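Local coordinates for protein O-succinylhomoserine sulfhydrylase (Mycobacterium tuberculosis, PDB 3NDN) that probably makes L-homocysteine from O-succinyl-L-homoserine and hydrogen sulfide for methionine biosynthesis, using pyridoxal 5'-phosphate as cofactor, at residues L277-R280 and V281-S284; D316-K319 and R320-G324; T368-A371 and T372-R376. All blocks are in the same frame, centred on the assembly; numbering follows the deposited sequence. Where two conformers were deposited one is given.

How the contacts relate
All three contacts are local, and they follow one another along the later part of the chain. Contact 1 is the first two turns of helix 277-296, contact 2 the closing turn of helix 315-321, and contact 3 runs from the end of strand 366-368 into the loop toward helix 379-385. Contacts 1 and 2 have centres about 18 Å apart and both adjoin L210, reached by V281 side-chain packing and by S323 backbone bonding. Contact 3 lies about 27 Å from either, centre to centre, starting in the five-stranded mixed sheet. In the homotetramer contact 1 faces the second subunit and contact 3 the third, so their packing is also assembly packing.

Contact 1: L277-R280 and V281-S284; sequences LAIR and VQHS
L277 to S284 form the first two turns of helix 277-296, and each carbonyl of the first turn receives an amide four residues on. V281 N reaches L277 O at 2.9 Å, close to straight at 172° at the hydrogen, while S284 N closes on R280 O at 3.0 Å. The carbonyl of I279 differs: it takes H283 N at 3.1 Å and, in the H283 conformer described, H283 ND1 as well, also at 3.1 Å. These donors come from opposite faces of the carbonyl plane, and I279 O lies near the plane of the imidazole, at its edge.

On another side of the helix L277 and V281 run side by side, L277 CD1 touching V281 CG2 at 3.8 Å. L277 gets there with CG anti to its backbone N (chi1 -174°), and both residues pack on L209 of helix 207-210. R280 folds at chi3 and carries its guanidinium back to T276 OG1, G273 O and the O of H228, which follows in sequence K227, the lysine that probably carries the cofactor.

H283 NE2 bonds Q282 OE1 of the second subunit, and the two H283 rings meet across that interface. With acceptors at both nitrogens, this conformer would be consistent with a doubly protonated, cationic imidazole, though the second conformer leaves that tentative.

Contact 2: D316-K319 and R320-G324; sequences DLAK and RQMSG
M322 N donates to A318 O at 2.9 Å in the closing turn of helix 315-321, and M322 is the first residue to leave helical backbone angles. One residue back, Q321 N bonds L317 O at 3.2 Å, and one further back R320 N bonds D316 O at 3.1 Å with a bent N-H (135°). R320 N also makes a weak bond to L317 O, so a single amide is divided between two carbonyls.

Outside the backbone, L317 is the residue both long side chains lean on. The R320 chain, bent at chi2 and chi3, doubles back so that one face of its guanidinium lies over L317 CA, 4.0 Å above the plane; D184 OD2 offers R320 NH2 only a long, weak ion pair. Q321 CG stands between its own N and C (chi1 72°), and the chain then runs out straight. Its amide is held on both sides of the group, NE2 by V183 O and OE1 by I185 N, which ties the helix end to the start of helix 185-194 and the residues just before it.

L317 CD1 sits between the two polar ends, 3.4 Å from R320 NH2 and 3.7 Å from Q321 OE1.

Contact 3: T368-A371 and T372-R376; sequences THPA and TTTHR
T368 and T373 run antiparallel alongside one another, their OG1 atoms 3.1 Å apart. T373 OG1 turns on to H369 O at 2.7 Å, approaching from above the carbonyl plane; T372 N comes to H369 O from the opposite face. The T373 hydroxyl can do this because it sits between its own N and C (chi1 59°).

H369 and T372 cross at an angle. The imidazole presents its edge to the threonine, and ND1 meets T372 OG1 at 2.8 Å in a nearly straight bond in which either may be the donor. NE2 at the far side of the ring is bonded to D390 O, and F345 of helix 340-350 meets the ring edge-to-face, so its rotation is fixed from several directions.

P370 and T374 point the same way, their CB atoms 3.8 Å apart, with T374 OG1 bonded to N358 OD1. P370 O takes H375 N at 2.8 Å and T373 N at 3.2 Å, from opposite faces.

The P370 O to H375 N link, an i to i+5 bond, closes a six-residue pi-turn; it overlaps a type I beta turn, T373 to R376, on the way from strand 366-368 toward helix 379-385.

Contact 1: L277-R280 and V281-S284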
loop_
_atom_site.group_PDB
_atom_site.type_symbol
_atom_site.label_atom_id
_atom_site.label_comp_id
_atom_site.label_asym_id
_atom_site.label_seq_id
_atom_site.Cartn_x
_atom_site.Cartn_y
_atom_site.Cartn_z
ATOM N N LEU A 277 6.091 -17.820 -9.090
ATOM C CA LEU A 277 7.530 -18.156 -9.124
ATOM C C LEU A 277 7.857 -19.275 -10.120
ATOM O O LEU A 277 8.800 -19.146 -10.932
ATOM C CB LEU A 277 8.072 -18.493 -7.716
ATOM C CG LEU A 277 9.582 -18.742 -7.453
ATOM C CD1 LEU A 277 10.450 -17.522 -7.743
ATOM C CD2 LEU A 277 9.805 -19.196 -6.024
ATOM N N ALA A 278 7.076 -20.359 -10.068
ATOM C CA ALA A 278 7.304 -21.522 -10.949
ATOM C C ALA A 278 7.362 -21.187 -12.443
ATOM O O ALA A 278 8.355 -21.531 -13.123
ATOM C CB ALA A 278 6.255 -22.632 -10.674
ATOM N N ILE A 279 6.315 -20.524 -12.967
ATOM C CA ILE A 279 6.302 -20.146 -14.397
ATOM C C ILE A 279 7.326 -19.055 -14.785
ATOM O O ILE A 279 7.890 -19.104 -15.890
ATOM C CB ILE A 279 4.879 -19.818 -14.951
ATOM C CG1 ILE A 279 4.257 -18.600 -14.241
ATOM C CG2 ILE A 279 3.965 -21.078 -14.904
ATOM C CD1 ILE A 279 2.970 -18.071 -14.956
ATOM N N ARG A 280 7.563 -18.095 -13.891
ATOM C CA ARG A 280 8.626 -17.074 -14.102
ATOM C C ARG A 280 10.045 -17.682 -14.197
ATOM O O ARG A 280 10.812 -17.388 -15.156
ATOM C CB ARG A 280 8.552 -15.989 -13.011
ATOM C CG ARG A 280 7.337 -15.039 -13.160
ATOM C CD ARG A 280 7.394 -13.863 -12.181
ATOM N NE ARG A 280 7.229 -14.223 -10.759
ATOM C CZ ARG A 280 8.241 -14.318 -9.885
ATOM N NH1 ARG A 280 9.491 -14.113 -10.288
ATOM N NH2 ARG A 280 8.014 -14.631 -8.616
ATOM N N VAL A 281 10.395 -18.545 -13.239
ATOM C CA VAL A 281 11.714 -19.219 -13.294
ATOM C C VAL A 281 11.852 -20.122 -14.537
ATOM O O VAL A 281 12.856 -20.026 -15.270
ATOM C CB VAL A 281 12.077 -19.971 -11.968
ATOM C CG1 VAL A 281 13.381 -20.767 -12.132
ATOM C CG2 VAL A 281 12.213 -18.988 -10.824
ATOM N N GLN A 282 10.831 -20.952 -14.806
ATOM C CA GLN A 282 10.784 -21.759 -16.041
ATOM C C GLN A 282 11.118 -20.959 -17.315
ATOM O O GLN A 282 11.965 -21.389 -18.117
ATOM C CB GLN A 282 9.410 -22.447 -16.177
ATOM C CG GLN A 282 9.213 -23.299 -17.438
ATOM C CD GLN A 282 7.781 -23.827 -17.594
ATOM O OE1 GLN A 282 6.884 -23.506 -16.803
ATOM N NE2 GLN A 282 7.562 -24.632 -18.626
ATOM N N HIS A 283 10.475 -19.800 -17.495
ATOM C CA HIS A 283 10.657 -19.020 -18.715
ATOM C C HIS A 283 12.026 -18.323 -18.776
ATOM O O HIS A 283 12.700 -18.352 -19.831
ATOM C CB HIS A 283 9.477 -18.047 -18.918
ATOM C CG HIS A 283 8.288 -18.674 -19.595
ATOM N ND1 HIS A 283 7.397 -19.500 -18.939
ATOM C CD2 HIS A 283 7.862 -18.610 -20.879
ATOM C CE1 HIS A 283 6.468 -19.907 -19.787
ATOM N NE2 HIS A 283 6.731 -19.385 -20.972
ATOM N N SER A 284 12.450 -17.722 -17.665
ATOM C CA SER A 284 13.761 -17.043 -17.616
ATOM C C SER A 284 14.969 -17.999 -17.743
ATOM O O SER A 284 15.976 -17.663 -18.401
ATOM C CB SER A 284 13.875 -16.178 -16.363
ATOM O OG SER A 284 13.022 -15.054 -16.454
#

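Contact 2: D316-K319 and R320-G324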
loop_
_atom_site.group_PDB
_atom_site.type_symbol
_atom_site.label_atom_id
_atom_site.label_comp_id
_atom_site.label_asym_id
_atom_site.label_seq_id
_atom_site.Cartn_x
_atom_site.Cartn_y
_atom_site.Cartn_z
ATOM N N ASP A 316 29.461 -31.719 -15.169
ATOM C CA ASP A 316 28.921 -32.959 -14.606
ATOM C C ASP A 316 28.340 -32.748 -13.200
ATOM O O ASP A 316 27.309 -33.330 -12.875
ATOM C CB ASP A 316 29.955 -34.095 -14.615
ATOM C CG ASP A 316 30.227 -34.645 -16.026
ATOM O OD1 ASP A 316 29.421 -34.416 -16.964
ATOM O OD2 ASP A 316 31.259 -35.330 -16.192
ATOM N N LEU A 317 29.003 -31.921 -12.385
ATOM C CA LEU A 317 28.497 -31.564 -11.050
ATOM C C LEU A 317 27.214 -30.724 -11.121
ATOM O O LEU A 317 26.288 -30.935 -10.335
ATOM C CB LEU A 317 29.576 -30.840 -10.219
ATOM C CG LEU A 317 29.133 -30.252 -8.865
ATOM C CD1 LEU A 317 28.583 -31.333 -7.922
ATOM C CD2 LEU A 317 30.267 -29.468 -8.192
ATOM N N ALA A 318 27.165 -29.773 -12.048
ATOM C CA ALA A 318 25.940 -28.982 -12.290
ATOM C C ALA A 318 24.731 -29.873 -12.614
ATOM O O ALA A 318 23.625 -29.668 -12.072
ATOM C CB ALA A 318 26.170 -27.963 -13.399
ATOM N N LYS A 319 24.952 -30.880 -13.461
ATOM C CA LYS A 319 23.883 -31.835 -13.841
ATOM C C LYS A 319 23.464 -32.747 -12.677
ATOM O O LYS A 319 22.316 -33.188 -12.626
ATOM C CB LYS A 319 24.277 -32.684 -15.066
ATOM C CG LYS A 319 24.431 -31.914 -16.403
ATOM C CD LYS A 319 23.099 -31.459 -17.028
ATOM C CE LYS A 319 22.361 -32.591 -17.736
ATOM N NZ LYS A 319 21.109 -32.100 -18.390
ATOM N N ARG A 320 24.390 -33.006 -11.751
ATOM C CA ARG A 320 24.136 -33.832 -10.565
ATOM C C ARG A 320 23.236 -33.136 -9.532
ATOM O O ARG A 320 22.363 -33.771 -8.957
ATOM C CB ARG A 320 25.452 -34.214 -9.860
ATOM C CG ARG A 320 26.107 -35.480 -10.324
ATOM C CD ARG A 320 26.892 -36.182 -9.189
ATOM N NE ARG A 320 27.946 -35.383 -8.547
ATOM C CZ ARG A 320 29.147 -35.125 -9.075
ATOM N NH1 ARG A 320 29.466 -35.559 -10.290
ATOM N NH2 ARG A 320 30.033 -34.412 -8.393
ATOM N N GLN A 321 23.453 -31.842 -9.293
ATOM C CA GLN A 321 22.768 -31.144 -8.180
ATOM C C GLN A 321 21.794 -30.003 -8.565
ATOM O O GLN A 321 21.071 -29.491 -7.693
ATOM C CB GLN A 321 23.779 -30.671 -7.113
ATOM C CG GLN A 321 24.677 -29.495 -7.499
ATOM C CD GLN A 321 25.735 -29.169 -6.435
ATOM O OE1 GLN A 321 26.065 -30.005 -5.590
ATOM N NE2 GLN A 321 26.273 -27.953 -6.486
ATOM N N MET A 322 21.791 -29.607 -9.840
ATOM C CA MET A 322 20.859 -28.577 -10.347
ATOM C C MET A 322 19.975 -29.132 -11.475
ATOM O O MET A 322 20.413 -29.998 -12.238
ATOM C CB MET A 322 21.615 -27.354 -10.877
ATOM C CG MET A 322 22.696 -26.781 -9.965
ATOM S SD MET A 322 23.598 -25.406 -10.737
ATOM C CE MET A 322 22.388 -24.069 -10.623
ATOM N N SER A 323 18.755 -28.610 -11.594
ATOM C CA SER A 323 17.806 -29.007 -12.660
ATOM C C SER A 323 17.734 -28.013 -13.834
ATOM O O SER A 323 17.008 -28.249 -14.811
ATOM C CB SER A 323 16.402 -29.282 -12.080
ATOM O OG SER A 323 15.757 -28.090 -11.637
ATOM N N GLY A 324 18.509 -26.935 -13.733
ATOM C CA GLY A 324 18.679 -25.930 -14.788
ATOM C C GLY A 324 19.851 -25.021 -14.443
ATOM O O GLY A 324 20.305 -25.011 -13.297
#

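Contact 3: T368-A371 and T372-R376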
loop_
_atom_site.group_PDB
_atom_site.type_symbol
_atom_site.label_atom_id
_atom_site.label_comp_id
_atom_site.label_asym_id
_atom_site.label_seq_id
_atom_site.Cartn_x
_atom_site.Cartn_y
_atom_site.Cartn_z
ATOM N N THR A 368 25.616 -5.463 -16.135
ATOM C CA THR A 368 26.623 -4.793 -15.292
ATOM C C THR A 368 28.086 -5.181 -15.632
ATOM O O THR A 368 28.342 -6.249 -16.206
ATOM C CB THR A 368 26.300 -4.983 -13.777
ATOM O OG1 THR A 368 27.004 -4.001 -13.013
ATOM C CG2 THR A 368 26.697 -6.384 -13.287
ATOM N N HIS A 369 29.040 -4.312 -15.258
ATOM C CA HIS A 369 30.479 -4.568 -15.425
ATOM C C HIS A 369 31.085 -4.832 -14.042
ATOM O O HIS A 369 31.335 -3.880 -13.287
ATOM C CB HIS A 369 31.150 -3.336 -16.074
ATOM C CG HIS A 369 32.624 -3.481 -16.316
ATOM N ND1 HIS A 369 33.570 -2.773 -15.600
ATOM C CD2 HIS A 369 33.314 -4.216 -17.221
ATOM C CE1 HIS A 369 34.776 -3.086 -16.039
ATOM N NE2 HIS A 369 34.648 -3.952 -17.026
ATOM N N PRO A 370 31.318 -6.115 -13.700
ATOM C CA PRO A 370 31.705 -6.450 -12.322
ATOM C C PRO A 370 32.998 -5.813 -11.803
ATOM O O PRO A 370 33.052 -5.446 -10.633
ATOM C CB PRO A 370 31.820 -7.976 -12.349
ATOM C CG PRO A 370 30.874 -8.400 -13.456
ATOM C CD PRO A 370 31.032 -7.327 -14.499
ATOM N N ALA A 371 34.014 -5.665 -12.658
ATOM C CA ALA A 371 35.320 -5.128 -12.231
ATOM C C ALA A 371 35.262 -3.691 -11.680
ATOM O O ALA A 371 36.132 -3.287 -10.901
ATOM C CB ALA A 371 36.362 -5.241 -13.366
ATOM N N THR A 372 34.239 -2.929 -12.071
ATOM C CA THR A 372 34.066 -1.560 -11.572
ATOM C C THR A 372 32.825 -1.372 -10.668
ATOM O O THR A 372 32.582 -0.275 -10.173
ATOM C CB THR A 372 34.048 -0.523 -12.731
ATOM O OG1 THR A 372 33.004 -0.849 -13.661
ATOM C CG2 THR A 372 35.408 -0.493 -13.465
ATOM N N THR A 373 32.053 -2.438 -10.467
ATOM C CA THR A 373 30.837 -2.402 -9.632
ATOM C C THR A 373 30.753 -3.595 -8.652
ATOM O O THR A 373 31.237 -3.503 -7.526
ATOM C CB THR A 373 29.545 -2.373 -10.486
ATOM O OG1 THR A 373 29.502 -3.534 -11.326
ATOM C CG2 THR A 373 29.462 -1.118 -11.344
ATOM N N THR A 374 30.134 -4.702 -9.087
ATOM C CA THR A 374 30.008 -5.950 -8.295
ATOM C C THR A 374 31.228 -6.215 -7.394
ATOM O O THR A 374 31.079 -6.409 -6.185
ATOM C CB THR A 374 29.765 -7.198 -9.215
ATOM O OG1 THR A 374 28.796 -6.886 -10.225
ATOM C CG2 THR A 374 29.271 -8.410 -8.418
ATOM N N HIS A 375 32.424 -6.190 -7.986
ATOM C CA HIS A 375 33.665 -6.546 -7.288
ATOM C C HIS A 375 34.694 -5.414 -7.249
ATOM O O HIS A 375 35.886 -5.635 -7.485
ATOM C CB HIS A 375 34.278 -7.807 -7.922
ATOM C CG HIS A 375 33.629 -9.080 -7.480
ATOM N ND1 HIS A 375 32.267 -9.275 -7.524
ATOM C CD2 HIS A 375 34.156 -10.225 -6.987
ATOM C CE1 HIS A 375 31.979 -10.480 -7.066
ATOM N NE2 HIS A 375 33.109 -11.080 -6.739
ATOM N N ARG A 376 34.231 -4.208 -6.933
ATOM C CA ARG A 376 35.098 -3.027 -6.890
ATOM C C ARG A 376 36.082 -3.033 -5.710
ATOM O O ARG A 376 37.263 -2.699 -5.874
ATOM C CB ARG A 376 34.249 -1.748 -6.844
ATOM C CG ARG A 376 35.081 -0.483 -6.705
ATOM C CD ARG A 376 34.271 0.726 -6.244
ATOM N NE ARG A 376 35.153 1.778 -5.741
ATOM C CZ ARG A 376 35.987 2.500 -6.493
ATOM N NH1 ARG A 376 36.065 2.302 -7.809
ATOM N NH2 ARG A 376 36.750 3.428 -5.928
#